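Local coordinates for protein TetR-like transcriptional regulator (PDB 3F1B) that probably binds DNA as a two-subunit transcriptional regulator of the TetR family, with a helix-turn-helix motif followed by a larger helical domain, at residues Q17-A22 with A44-P49; A22-F27 with A63-R68; Q90-L95 with L185-A190; E96-F101 with A167-V172; L136-L141 with L156-L161. One frame throughout, in Å; residues are numbered along the deposited sequence.

Interaction 1: residues Q17-A22 with A44-P49; sequences QQMLDA and AEISKP. With SO4 (sulfate ion), chain C.
Ala-22 CB packs on Ala-44 CB at 3.7 Å, and Met-19 CE on Ile-46 CG2 at 3.7 Å. These apolar contacts join helix 12-30 to the turn that leads into helix 48-54, the second helix of the predicted helix-turn-helix motif. The methyl Ala-22 CB also approaches Ala-44 N at 3.5 Å. Ala-22 CA and Ala-44 CA are 5.2 Å apart, so the backbones come close here. Ala-44 CB also faces Gln-18 O at 4.0 Å. Met-19 is a selenomethionine. Its CG stands anti to the carbonyl carbon (chi1 -84°) and the chain then runs extended, which brings its end to Ile-46. The two side chains cross at about a right angle. Met-19 also packs on Met-50, Leu-51 and Tyr-54.

Capping shapes the turn. Glu-45 has positive phi and closes a Schellman motif at the end of the preceding helix. Ser-47 is the N-cap of the next helix, and its OG bonds to Met-50 N.

Past the turn and not touching helix 12-30, Lys-48 extends to a sulfate, probably from the crystallisation liquor. Lys-48 NZ makes a weak hydrogen bond of 3.4 Å to sulfate O2 and a salt bridge with Asp-38. With an alanine in place of Lys-48, Asp-38 would probably lose this salt-bridge partner and the sulfate one of its donors. The chemistry is thus divided: carbon contacts fix the turn on helix 12-30, while backbone N-H groups of Met-37 and Asp-38, with a weak bond from Lys-48, hold an anion, perhaps at a place for a DNA phosphate.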
# COMPACT_ATOMS: atom_id res chain seq x y z
N GLN A 17 -9.81 -25.06 -7.60
CA GLN A 17 -8.97 -24.77 -6.46
C GLN A 17 -7.50 -25.04 -6.76
O GLN A 17 -6.63 -24.32 -6.24
CB GLN A 17 -9.46 -25.48 -5.20
CG GLN A 17 -8.39 -25.86 -4.16
CD GLN A 17 -8.05 -27.36 -4.18
OE1 GLN A 17 -8.31 -28.07 -3.22
NE2 GLN A 17 -7.49 -27.84 -5.30
N GLN A 18 -7.21 -26.01 -7.61
CA GLN A 18 -5.82 -26.26 -7.98
C GLN A 18 -5.23 -25.16 -8.85
O GLN A 18 -4.05 -24.81 -8.70
CB GLN A 18 -5.70 -27.57 -8.70
CG GLN A 18 -5.65 -28.74 -7.81
CD GLN A 18 -5.55 -30.02 -8.61
OE1 GLN A 18 -5.21 -29.99 -9.80
NE2 GLN A 18 -5.85 -31.14 -7.97
N MSE A 19 -6.06 -24.60 -9.74
CA MSE A 19 -5.63 -23.54 -10.66
C MSE A 19 -5.46 -22.23 -9.92
O MSE A 19 -4.58 -21.46 -10.25
CB MSE A 19 -6.67 -23.33 -11.75
CG MSE A 19 -6.53 -24.27 -12.91
SE MSE A 19 -8.06 -24.25 -14.15
CE MSE A 19 -7.16 -25.09 -15.65
N LEU A 20 -6.32 -21.96 -8.97
CA LEU A 20 -6.28 -20.73 -8.22
C LEU A 20 -5.12 -20.71 -7.20
O LEU A 20 -4.46 -19.67 -7.01
CB LEU A 20 -7.66 -20.43 -7.60
CG LEU A 20 -8.78 -20.05 -8.62
CD1 LEU A 20 -10.16 -20.10 -7.99
CD2 LEU A 20 -8.63 -18.71 -9.30
N ASP A 21 -4.84 -21.86 -6.60
CA ASP A 21 -3.69 -21.98 -5.69
C ASP A 21 -2.38 -21.72 -6.41
O ASP A 21 -1.44 -21.13 -5.85
CB ASP A 21 -3.62 -23.40 -5.12
CG ASP A 21 -4.70 -23.67 -4.12
OD1 ASP A 21 -4.82 -24.81 -3.66
OD2 ASP A 21 -5.46 -22.74 -3.79
N ALA A 22 -2.29 -22.20 -7.63
CA ALA A 22 -1.08 -22.05 -8.43
C ALA A 22 -0.92 -20.62 -8.96
O ALA A 22 0.19 -20.15 -9.15
CB ALA A 22 -1.13 -23.02 -9.59
N ALA A 44 0.18 -25.38 -11.77
CA ALA A 44 -1.01 -26.19 -11.60
C ALA A 44 -0.83 -27.56 -12.25
O ALA A 44 -1.71 -28.42 -12.17
CB ALA A 44 -2.22 -25.46 -12.18
N GLU A 45 0.31 -27.75 -12.90
CA GLU A 45 0.59 -28.99 -13.65
C GLU A 45 -0.57 -29.41 -14.57
O GLU A 45 -0.91 -30.61 -14.70
CB GLU A 45 0.99 -30.12 -12.71
CG GLU A 45 1.84 -29.68 -11.54
CD GLU A 45 2.52 -30.84 -10.83
OE1 GLU A 45 3.31 -31.55 -11.49
OE2 GLU A 45 2.29 -31.02 -9.61
N ILE A 46 -1.19 -28.41 -15.18
CA ILE A 46 -2.26 -28.61 -16.13
C ILE A 46 -1.78 -28.06 -17.47
O ILE A 46 -0.73 -27.40 -17.53
CB ILE A 46 -3.56 -27.95 -15.58
CG1 ILE A 46 -4.73 -28.91 -15.74
CG2 ILE A 46 -3.83 -26.55 -16.15
CD1 ILE A 46 -4.53 -30.21 -14.99
N SER A 47 -2.49 -28.35 -18.54
CA SER A 47 -2.07 -27.86 -19.83
C SER A 47 -2.45 -26.36 -19.95
O SER A 47 -3.37 -25.89 -19.26
CB SER A 47 -2.72 -28.68 -20.95
OG SER A 47 -3.50 -27.84 -21.75
N LYS A 48 -1.73 -25.62 -20.79
CA LYS A 48 -1.99 -24.20 -21.02
C LYS A 48 -3.36 -24.01 -21.74
O LYS A 48 -4.18 -23.20 -21.30
CB LYS A 48 -0.84 -23.57 -21.80
CG LYS A 48 -0.78 -22.07 -21.75
CD LYS A 48 0.55 -21.57 -22.37
CE LYS A 48 0.65 -20.01 -22.43
NZ LYS A 48 1.56 -19.54 -23.57
N PRO A 49 -3.62 -24.78 -22.83
CA PRO A 49 -4.95 -24.80 -23.41
C PRO A 49 -6.06 -25.02 -22.37
O PRO A 49 -7.12 -24.37 -22.46
CB PRO A 49 -4.91 -25.98 -24.40
CG PRO A 49 -3.47 -26.15 -24.76
CD PRO A 49 -2.63 -25.47 -23.69
S SO4 C . 1.44 -15.95 -21.35
O1 SO4 C . 2.14 -17.08 -20.75
O2 SO4 C . 0.48 -16.54 -22.30
O3 SO4 C . 0.75 -15.15 -20.33
O4 SO4 C . 2.38 -15.09 -22.06

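Interaction 2: residues A22-F27 with A63-R68; sequences AAVDVF and AACIQR
Cys-65 packs against Ala-23 and Phe-27 where two helices of the TetR-type DNA-binding domain cross. Helix 12-30 lies nearly perpendicular to helix 58-77, at 101° between the short segments, with 9.9 Å between their axes. Cys-65 is the main side chain on its helix. Its SG stands anti to the backbone N (chi1 -151°) and points at Ala-23, Val-24 and Phe-27 of helix 12-30. Cys-65 SG lies 4.1 Å from Ala-23 CB. It also sits at the edge of the Phe-27 ring, near the ring plane, with Cys-65 SG 4.5 Å from Phe-27 CD2. Val-24 adjoins the same sulfur, but the modelled approach of its CG2 is too short to be trusted in detail. Phe-27 is also held by Phe-62, edge-to-face, and by Val-111 of helix 106-115.

Arg-68 comes in one turn after Cys-65. Its chain is extended to CD and then bends (chi3 74°), which turns the guanidinium across to helix 12-30. The charge is met there by a salt bridge from NH2 to Asp-21. The same arm passes slantwise beside Val-24. The contact is loose: Arg-68 NH2 lies 4.2 Å from Val-24 CG2.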
# COMPACT_ATOMS: atom_id res chain seq x y z
N ALA A 22 -2.29 -22.20 -7.63
CA ALA A 22 -1.08 -22.05 -8.43
C ALA A 22 -0.92 -20.62 -8.96
O ALA A 22 0.19 -20.15 -9.15
CB ALA A 22 -1.13 -23.02 -9.59
N ALA A 23 -2.05 -19.96 -9.21
CA ALA A 23 -2.08 -18.59 -9.72
C ALA A 23 -1.64 -17.70 -8.60
O ALA A 23 -0.92 -16.72 -8.84
CB ALA A 23 -3.47 -18.20 -10.16
N VAL A 24 -2.09 -18.03 -7.39
CA VAL A 24 -1.75 -17.24 -6.24
C VAL A 24 -0.22 -17.22 -6.07
O VAL A 24 0.40 -16.13 -6.03
CB VAL A 24 -2.52 -17.69 -4.97
CG1 VAL A 24 -1.99 -17.02 -3.74
CG2 VAL A 24 -3.93 -17.26 -5.08
N ASP A 25 0.37 -18.41 -6.00
CA ASP A 25 1.82 -18.60 -6.06
C ASP A 25 2.49 -17.65 -7.04
O ASP A 25 3.18 -16.69 -6.65
CB ASP A 25 2.15 -20.03 -6.51
CG ASP A 25 1.68 -21.08 -5.52
OD1 ASP A 25 2.08 -22.25 -5.69
OD2 ASP A 25 0.93 -20.74 -4.57
N VAL A 26 2.23 -17.89 -8.32
CA VAL A 26 2.90 -17.16 -9.35
C VAL A 26 2.64 -15.66 -9.24
O VAL A 26 3.56 -14.86 -9.46
CB VAL A 26 2.56 -17.72 -10.77
CG1 VAL A 26 3.57 -17.19 -11.77
CG2 VAL A 26 2.56 -19.25 -10.77
N PHE A 27 1.42 -15.25 -8.90
CA PHE A 27 1.17 -13.82 -8.79
C PHE A 27 1.92 -13.19 -7.61
O PHE A 27 2.46 -12.08 -7.72
CB PHE A 27 -0.32 -13.54 -8.66
CG PHE A 27 -1.07 -13.57 -9.94
CD1 PHE A 27 -0.63 -12.84 -11.04
CD2 PHE A 27 -2.28 -14.31 -10.02
CE1 PHE A 27 -1.36 -12.87 -12.25
CE2 PHE A 27 -3.02 -14.35 -11.19
CZ PHE A 27 -2.55 -13.62 -12.33
N ALA A 63 -8.45 -11.73 -11.58
CA ALA A 63 -9.65 -11.33 -10.86
C ALA A 63 -10.28 -12.53 -10.11
O ALA A 63 -10.79 -12.37 -9.00
CB ALA A 63 -10.66 -10.69 -11.85
N ALA A 64 -10.26 -13.74 -10.69
CA ALA A 64 -10.86 -14.91 -9.97
C ALA A 64 -10.09 -15.16 -8.67
O ALA A 64 -10.62 -15.21 -7.58
CB ALA A 64 -10.86 -16.15 -10.84
N CYS A 65 -8.79 -15.23 -8.83
CA CYS A 65 -7.87 -15.29 -7.72
C CYS A 65 -8.10 -14.17 -6.72
O CYS A 65 -8.14 -14.41 -5.50
CB CYS A 65 -6.47 -15.18 -8.29
SG CYS A 65 -5.33 -16.01 -7.26
N ILE A 66 -8.28 -12.95 -7.20
CA ILE A 66 -8.49 -11.83 -6.30
C ILE A 66 -9.82 -11.99 -5.57
O ILE A 66 -9.92 -11.78 -4.37
CB ILE A 66 -8.40 -10.43 -7.03
CG1 ILE A 66 -6.93 -10.10 -7.30
CG2 ILE A 66 -9.07 -9.30 -6.22
CD1 ILE A 66 -6.29 -9.28 -6.22
N GLN A 67 -10.85 -12.35 -6.32
CA GLN A 67 -12.14 -12.66 -5.73
C GLN A 67 -12.04 -13.70 -4.58
O GLN A 67 -12.56 -13.47 -3.50
CB GLN A 67 -13.05 -13.19 -6.84
CG GLN A 67 -13.79 -12.11 -7.57
CD GLN A 67 -15.01 -11.64 -6.77
OE1 GLN A 67 -15.19 -10.44 -6.55
NE2 GLN A 67 -15.84 -12.59 -6.33
N ARG A 68 -11.37 -14.84 -4.84
CA ARG A 68 -11.25 -15.91 -3.88
C ARG A 68 -10.43 -15.53 -2.64
O ARG A 68 -10.87 -15.77 -1.50
CB ARG A 68 -10.66 -17.17 -4.52
CG ARG A 68 -10.79 -18.38 -3.56
CD ARG A 68 -10.18 -19.66 -4.07
NE ARG A 68 -8.74 -19.55 -3.97
CZ ARG A 68 -7.87 -20.56 -4.09
NH1 ARG A 68 -8.28 -21.83 -4.33
NH2 ARG A 68 -6.58 -20.27 -3.96

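Interaction 3: residues Q90-L95 with L185-A190; sequences QLRRAL and LLESLA
The side chains of Arg-92 and Glu-187 run side by side, pointing the same way; their guanidinium and carboxylate planes are 61° apart. The charged atoms do not touch. Arg-92 NE is 5.4 Å from Glu-187 OE2. The carboxylate oxygens border the aliphatic part of the arginine instead, with Glu-187 OE1 3.9 Å from Arg-92 CG and OE2 at CD. Arg-92 bends beyond CD, and its NH2 forms a salt bridge with Glu-89.

The rest of the contact is apolar. Leu-95 has CG anti to the carbonyl carbon (chi1 -80°), which sets both methyls against the other helix. Leu-95 CD1 meets Leu-186 CB at 3.9 Å and Glu-187 CG at the same distance. Leu-95 CD2 lies 4.1 Å from Leu-186 CD2. A turn earlier, Leu-91 CD1 touches Ala-190 CB at 3.9 Å. Cutting Leu-95 back to an alanine would probably open a gap beside Leu-186 and deprive the Glu-187 stem of its apolar support.

The segments run roughly antiparallel, at 145°. Helix 179-196 packs here on helix 87-104, while its Leu-186, Leu-189 and Ala-190 also rest on helix 153-173. Leu-189 further meets Leu-189 of the second subunit, so this helix links the core to the dimer interface.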
# COMPACT_ATOMS: atom_id res chain seq x y z
N GLN A 90 -14.85 -6.35 19.21
CA GLN A 90 -14.96 -6.43 17.75
C GLN A 90 -13.66 -6.07 17.07
O GLN A 90 -13.16 -6.83 16.26
CB GLN A 90 -16.04 -5.52 17.27
CG GLN A 90 -17.39 -5.97 17.70
CD GLN A 90 -18.46 -5.06 17.19
OE1 GLN A 90 -19.54 -5.53 16.76
NE2 GLN A 90 -18.20 -3.75 17.22
N LEU A 91 -13.09 -4.94 17.46
CA LEU A 91 -11.75 -4.49 17.04
C LEU A 91 -10.67 -5.53 17.35
O LEU A 91 -9.95 -5.98 16.45
CB LEU A 91 -11.40 -3.15 17.70
CG LEU A 91 -10.36 -2.21 17.05
CD1 LEU A 91 -9.16 -1.87 17.96
CD2 LEU A 91 -9.89 -2.66 15.70
N ARG A 92 -10.55 -5.93 18.61
CA ARG A 92 -9.63 -7.02 18.93
C ARG A 92 -9.86 -8.30 18.07
O ARG A 92 -8.88 -8.89 17.55
CB ARG A 92 -9.63 -7.30 20.42
CG ARG A 92 -8.80 -8.52 20.85
CD ARG A 92 -8.92 -8.59 22.39
NE ARG A 92 -9.41 -9.82 23.08
CZ ARG A 92 -10.11 -10.85 22.56
NH1 ARG A 92 -10.47 -11.85 23.35
NH2 ARG A 92 -10.45 -10.89 21.28
N ARG A 93 -11.11 -8.70 17.84
CA ARG A 93 -11.33 -9.95 17.09
C ARG A 93 -11.02 -9.81 15.62
O ARG A 93 -10.58 -10.78 14.97
CB ARG A 93 -12.73 -10.48 17.27
CG ARG A 93 -12.99 -10.92 18.65
CD ARG A 93 -14.30 -11.66 18.66
NE ARG A 93 -14.53 -12.24 19.98
CZ ARG A 93 -15.57 -12.97 20.31
NH1 ARG A 93 -16.51 -13.22 19.42
NH2 ARG A 93 -15.66 -13.43 21.55
N ALA A 94 -11.21 -8.59 15.10
CA ALA A 94 -10.93 -8.30 13.72
C ALA A 94 -9.44 -8.23 13.50
O ALA A 94 -8.93 -8.74 12.50
CB ALA A 94 -11.59 -6.97 13.30
N LEU A 95 -8.74 -7.63 14.44
CA LEU A 95 -7.31 -7.48 14.34
C LEU A 95 -6.72 -8.86 14.38
O LEU A 95 -5.84 -9.21 13.58
CB LEU A 95 -6.78 -6.65 15.51
CG LEU A 95 -6.99 -5.20 15.24
CD1 LEU A 95 -6.55 -4.44 16.45
CD2 LEU A 95 -6.14 -4.86 14.01
N LEU A 185 -0.03 -3.96 19.53
CA LEU A 185 0.37 -2.64 19.11
C LEU A 185 -0.78 -1.90 18.44
O LEU A 185 -0.99 -0.70 18.67
CB LEU A 185 1.53 -2.73 18.12
CG LEU A 185 1.86 -1.36 17.52
CD1 LEU A 185 2.14 -0.36 18.65
CD2 LEU A 185 3.02 -1.44 16.55
N LEU A 186 -1.51 -2.60 17.59
CA LEU A 186 -2.62 -2.00 16.90
C LEU A 186 -3.79 -1.68 17.82
O LEU A 186 -4.51 -0.71 17.57
CB LEU A 186 -3.07 -2.93 15.78
CG LEU A 186 -2.49 -2.76 14.35
CD1 LEU A 186 -1.44 -1.65 14.08
CD2 LEU A 186 -2.10 -4.11 13.71
N GLU A 187 -4.01 -2.48 18.86
CA GLU A 187 -5.11 -2.17 19.76
C GLU A 187 -4.82 -0.86 20.47
O GLU A 187 -5.72 -0.03 20.64
CB GLU A 187 -5.35 -3.25 20.83
CG GLU A 187 -5.90 -4.56 20.32
CD GLU A 187 -5.87 -5.63 21.40
OE1 GLU A 187 -5.30 -6.73 21.15
OE2 GLU A 187 -6.42 -5.35 22.50
N SER A 188 -3.58 -0.67 20.92
CA SER A 188 -3.33 0.53 21.73
C SER A 188 -3.10 1.80 20.88
O SER A 188 -3.44 2.90 21.28
CB SER A 188 -2.21 0.29 22.73
OG SER A 188 -0.96 0.18 22.07
N LEU A 189 -2.54 1.64 19.70
CA LEU A 189 -2.54 2.73 18.74
C LEU A 189 -3.97 3.26 18.56
O LEU A 189 -4.18 4.45 18.45
CB LEU A 189 -2.00 2.20 17.43
CG LEU A 189 -1.92 3.04 16.17
CD1 LEU A 189 -0.99 2.31 15.23
CD2 LEU A 189 -3.27 3.31 15.50
N ALA A 190 -4.95 2.35 18.57
CA ALA A 190 -6.33 2.69 18.29
C ALA A 190 -6.98 3.37 19.49
O ALA A 190 -7.69 4.36 19.32
CB ALA A 190 -7.10 1.46 17.91

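Interaction 4: residues E96-F101 with A167-V172; sequences EGFLGF and AVADRV
Leu-99 meets Ala-169 and Val-172 in the all-helical C-terminal domain of the TetR fold, where segments 96-101 and 167-172, on helices 87-104 and 153-173, cross at 41°. From CB, the Leu-99 side chain places CG anti to the carbonyl carbon (chi1 -73°). This swings the branch across to the other helix. At CG it forks. CD1 faces Leu-186 of helix 179-196. CD2 goes into helix 153-173: Leu-99 CD2 lies 3.8 Å from Ala-169 CA and 3.9 Å from Val-172 CG2, with Val-168 CG1 at the margin. Leu-99 and Val-172 cross at about a right angle.

Phe-98 takes the other flank. Its CG is anti to the backbone N (chi1 166°), and the far end of the ring reaches Ala-169. Phe-98 CZ is 3.3 Å from Ala-169 CB, a tight fit, and the methyl approaches the ring obliquely. Trp-109 meets the Phe-98 ring edge-to-face, so helix 106-115 joins the cluster.

Helix 153-173 also serves the dimer: Val-168 packs on Ala-160 of the second subunit, and Arg-171 makes a salt bridge to Asp-131 there. Within the chain, Val-172 also presses on the backbone of helix 87-104, with Val-172 CG1 lying 3.5 Å from Leu-99 O.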
# COMPACT_ATOMS: atom_id res chain seq x y z
N GLU A 96 -7.20 -9.67 15.30
CA GLU A 96 -6.64 -11.00 15.42
C GLU A 96 -6.97 -11.91 14.26
O GLU A 96 -6.10 -12.64 13.80
CB GLU A 96 -6.97 -11.59 16.77
CG GLU A 96 -6.13 -10.80 17.80
CD GLU A 96 -6.54 -10.98 19.25
OE1 GLU A 96 -7.28 -11.95 19.52
OE2 GLU A 96 -6.10 -10.15 20.11
N GLY A 97 -8.20 -11.85 13.75
CA GLY A 97 -8.57 -12.62 12.56
C GLY A 97 -7.77 -12.22 11.31
O GLY A 97 -7.14 -13.07 10.66
N PHE A 98 -7.77 -10.92 11.00
CA PHE A 98 -6.92 -10.32 9.96
C PHE A 98 -5.48 -10.76 10.08
O PHE A 98 -4.88 -11.22 9.08
CB PHE A 98 -7.00 -8.79 10.06
CG PHE A 98 -5.96 -8.06 9.29
CD1 PHE A 98 -5.66 -8.39 7.98
CD2 PHE A 98 -5.35 -6.96 9.86
CE1 PHE A 98 -4.73 -7.69 7.29
CE2 PHE A 98 -4.42 -6.24 9.16
CZ PHE A 98 -4.11 -6.59 7.88
N LEU A 99 -4.89 -10.56 11.25
CA LEU A 99 -3.49 -10.86 11.41
C LEU A 99 -3.15 -12.36 11.39
O LEU A 99 -2.08 -12.75 10.87
CB LEU A 99 -2.93 -10.19 12.64
CG LEU A 99 -2.75 -8.69 12.53
CD1 LEU A 99 -2.39 -8.23 13.94
CD2 LEU A 99 -1.67 -8.26 11.46
N GLY A 100 -4.05 -13.20 11.92
CA GLY A 100 -3.90 -14.67 11.87
C GLY A 100 -4.00 -15.18 10.43
O GLY A 100 -3.25 -16.09 10.01
N PHE A 101 -4.89 -14.57 9.65
CA PHE A 101 -5.02 -14.93 8.23
C PHE A 101 -3.75 -14.60 7.39
O PHE A 101 -3.32 -15.37 6.51
CB PHE A 101 -6.21 -14.20 7.64
CG PHE A 101 -6.23 -14.21 6.13
CD1 PHE A 101 -6.82 -15.26 5.44
CD2 PHE A 101 -5.67 -13.16 5.40
CE1 PHE A 101 -6.84 -15.26 4.05
CE2 PHE A 101 -5.70 -13.18 3.99
CZ PHE A 101 -6.28 -14.23 3.34
N ALA A 167 0.64 -2.16 7.08
CA ALA A 167 2.09 -2.28 7.06
C ALA A 167 2.55 -3.34 8.05
O ALA A 167 3.56 -3.99 7.83
CB ALA A 167 2.76 -0.94 7.37
N VAL A 168 1.82 -3.51 9.14
CA VAL A 168 2.19 -4.46 10.19
C VAL A 168 1.90 -5.90 9.70
O VAL A 168 2.74 -6.79 9.84
CB VAL A 168 1.50 -4.11 11.55
CG1 VAL A 168 1.51 -5.29 12.51
CG2 VAL A 168 2.21 -2.90 12.22
N ALA A 169 0.72 -6.09 9.12
CA ALA A 169 0.36 -7.28 8.42
C ALA A 169 1.51 -7.72 7.54
O ALA A 169 1.91 -8.88 7.62
CB ALA A 169 -0.90 -7.05 7.59
N ASP A 170 2.08 -6.83 6.73
CA ASP A 170 3.30 -7.16 5.91
C ASP A 170 4.39 -7.84 6.69
O ASP A 170 4.95 -8.82 6.26
CB ASP A 170 3.95 -5.89 5.35
CG ASP A 170 3.88 -5.80 3.84
OD1 ASP A 170 3.31 -6.72 3.21
OD2 ASP A 170 4.41 -4.78 3.28
N ARG A 171 4.72 -7.30 7.84
CA ARG A 171 5.74 -7.90 8.67
C ARG A 171 5.25 -9.21 9.34
O ARG A 171 6.04 -10.12 9.49
CB ARG A 171 6.22 -6.89 9.72
CG ARG A 171 6.94 -5.71 9.13
CD ARG A 171 8.33 -6.05 8.64
NE ARG A 171 8.73 -5.12 7.58
CZ ARG A 171 9.76 -4.25 7.65
NH1 ARG A 171 10.56 -4.16 8.72
NH2 ARG A 171 9.99 -3.47 6.60
N VAL A 172 3.99 -9.28 9.75
CA VAL A 172 3.41 -10.54 10.17
C VAL A 172 3.51 -11.59 9.03
O VAL A 172 4.07 -12.64 9.24
CB VAL A 172 1.95 -10.36 10.68
CG1 VAL A 172 1.23 -11.69 10.76
CG2 VAL A 172 1.95 -9.65 12.01

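Interaction 5: residues L136-L141 with L156-L161; sequences LTAHLL and LIAIAL
A close helix crossing in the C-terminal domain of the TetR fold, with Ala-138 against Ala-158, joins helix 126-143 to helix 153-173. The short segments cross at 124°, and their axes approach to 8.2 Å. Small residues allow this. Ala-138 CA and Ala-158 CA are 5.0 Å apart, and Ala-158 CB lies 3.5 Å from Ala-138 N, pressed on the backbone itself. Ala-158 CB also meets Ala-138 CB at 3.8 Å.

Thr-137 and Leu-141 sit to the sides of this close point. Thr-137 divides its two branches between polar and apolar work. With chi1 at -61°, OG1 lies beside its own backbone N and bonds to Leu-133 O one turn back. The methyl CG2, anti to that N, is left to face helix 153-173. Thr-137 CG2 touches Ala-158 CB and, at 3.8 Å, Leu-161 CD1. The hydroxyl is satisfied within its own helix, and the methyl faces helix 153-173.

Leu-141 also packs on Trp-191 of helix 179-196. Ile-157 also packs on Leu-185 of the second subunit, which places the contact next to the dimer interface. Leu-141 and Ile-157 cross at about a right angle. One methyl of the leucine makes the touch: Leu-141 CD1 lies 3.5 Å from Ile-157 CG2 and 3.8 Å from Ile-157 CB.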
# COMPACT_ATOMS: atom_id res chain seq x y z
N LEU A 136 -15.97 0.98 8.37
CA LEU A 136 -16.37 0.09 9.45
C LEU A 136 -15.56 0.39 10.72
O LEU A 136 -16.10 0.34 11.82
CB LEU A 136 -16.17 -1.38 9.06
CG LEU A 136 -17.30 -1.94 8.18
CD1 LEU A 136 -16.88 -3.15 7.31
CD2 LEU A 136 -18.67 -2.17 8.94
N THR A 137 -14.29 0.74 10.57
CA THR A 137 -13.42 0.97 11.70
C THR A 137 -13.77 2.26 12.41
O THR A 137 -13.68 2.33 13.65
CB THR A 137 -11.96 1.03 11.21
OG1 THR A 137 -11.67 -0.22 10.62
CG2 THR A 137 -10.99 1.27 12.33
N ALA A 138 -14.07 3.30 11.64
CA ALA A 138 -14.47 4.58 12.24
C ALA A 138 -15.73 4.45 13.04
O ALA A 138 -15.84 5.05 14.11
CB ALA A 138 -14.67 5.62 11.17
N HIS A 139 -16.70 3.70 12.52
CA HIS A 139 -17.94 3.42 13.24
C HIS A 139 -17.66 2.71 14.55
O HIS A 139 -18.22 3.06 15.56
CB HIS A 139 -18.90 2.51 12.46
CG HIS A 139 -19.52 3.14 11.25
ND1 HIS A 139 -20.20 2.39 10.30
CD2 HIS A 139 -19.61 4.43 10.84
CE1 HIS A 139 -20.68 3.20 9.36
NE2 HIS A 139 -20.34 4.44 9.67
N LEU A 140 -16.79 1.69 14.56
CA LEU A 140 -16.59 1.05 15.85
C LEU A 140 -15.75 1.90 16.81
O LEU A 140 -15.97 1.86 18.03
CB LEU A 140 -16.08 -0.37 15.73
CG LEU A 140 -14.62 -0.62 15.52
CD1 LEU A 140 -13.84 -0.43 16.86
CD2 LEU A 140 -14.54 -2.05 15.01
N LEU A 141 -14.83 2.68 16.27
CA LEU A 141 -14.10 3.63 17.09
C LEU A 141 -15.11 4.63 17.65
O LEU A 141 -15.02 5.02 18.80
CB LEU A 141 -12.94 4.32 16.34
CG LEU A 141 -11.74 3.45 16.00
CD1 LEU A 141 -10.74 4.25 15.20
CD2 LEU A 141 -11.05 2.81 17.22
N LEU A 156 -10.38 9.62 10.72
CA LEU A 156 -8.95 9.91 10.69
C LEU A 156 -8.09 8.92 11.50
O LEU A 156 -7.05 8.43 11.02
CB LEU A 156 -8.75 11.35 11.15
CG LEU A 156 -7.37 11.99 11.28
CD1 LEU A 156 -6.39 11.64 10.13
CD2 LEU A 156 -7.54 13.49 11.40
N ILE A 157 -8.53 8.63 12.72
CA ILE A 157 -7.97 7.53 13.47
C ILE A 157 -8.18 6.24 12.66
O ILE A 157 -7.25 5.44 12.50
CB ILE A 157 -8.61 7.42 14.88
CG1 ILE A 157 -8.60 8.75 15.58
CG2 ILE A 157 -7.93 6.30 15.72
CD1 ILE A 157 -7.21 9.32 15.83
N ALA A 158 -9.36 6.08 12.06
CA ALA A 158 -9.59 4.84 11.31
C ALA A 158 -8.61 4.64 10.22
O ALA A 158 -8.14 3.53 10.01
CB ALA A 158 -11.01 4.75 10.75
N ILE A 159 -8.32 5.69 9.48
CA ILE A 159 -7.46 5.57 8.32
C ILE A 159 -6.06 5.27 8.80
O ILE A 159 -5.39 4.41 8.23
CB ILE A 159 -7.43 6.91 7.53
CG1 ILE A 159 -8.81 7.19 6.89
CG2 ILE A 159 -6.35 6.89 6.46
CD1 ILE A 159 -9.19 8.76 6.73
N ALA A 160 -5.59 6.01 9.81
CA ALA A 160 -4.26 5.75 10.37
C ALA A 160 -4.12 4.30 10.90
O ALA A 160 -3.08 3.68 10.66
CB ALA A 160 -3.99 6.70 11.46
N LEU A 161 -5.13 3.79 11.64
CA LEU A 161 -5.15 2.40 12.16
C LEU A 161 -5.13 1.35 11.03
O LEU A 161 -4.51 0.28 11.13
CB LEU A 161 -6.42 2.19 12.98
CG LEU A 161 -6.54 1.18 14.17
CD1 LEU A 161 -7.86 0.42 14.22
CD2 LEU A 161 -5.33 0.18 14.42

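How the interactions relate
From the N terminus, helix 12-30 serves two contacts. Interaction 1 closes a short loop back from the helix-turn-helix turn, and interaction 2 closes a longer one from helix 58-77. The two cross along the chain, share Ala-22, and touch through the Asp-21 to Arg-68 salt bridge. They belong to the predicted DNA-binding end. The chain then enters helix 87-104, which opens interactions 3 and 4. Interaction 3 closes the widest loop. Interaction 4 is nested inside it, and interaction 5 inside interaction 4. Leu-186 joins interaction 3 to interaction 4, and Leu-161 joins interaction 3 to interaction 5; interactions 4 and 5 do not touch. Interactions 2 and 4 come within about 7 Å, nearest atoms.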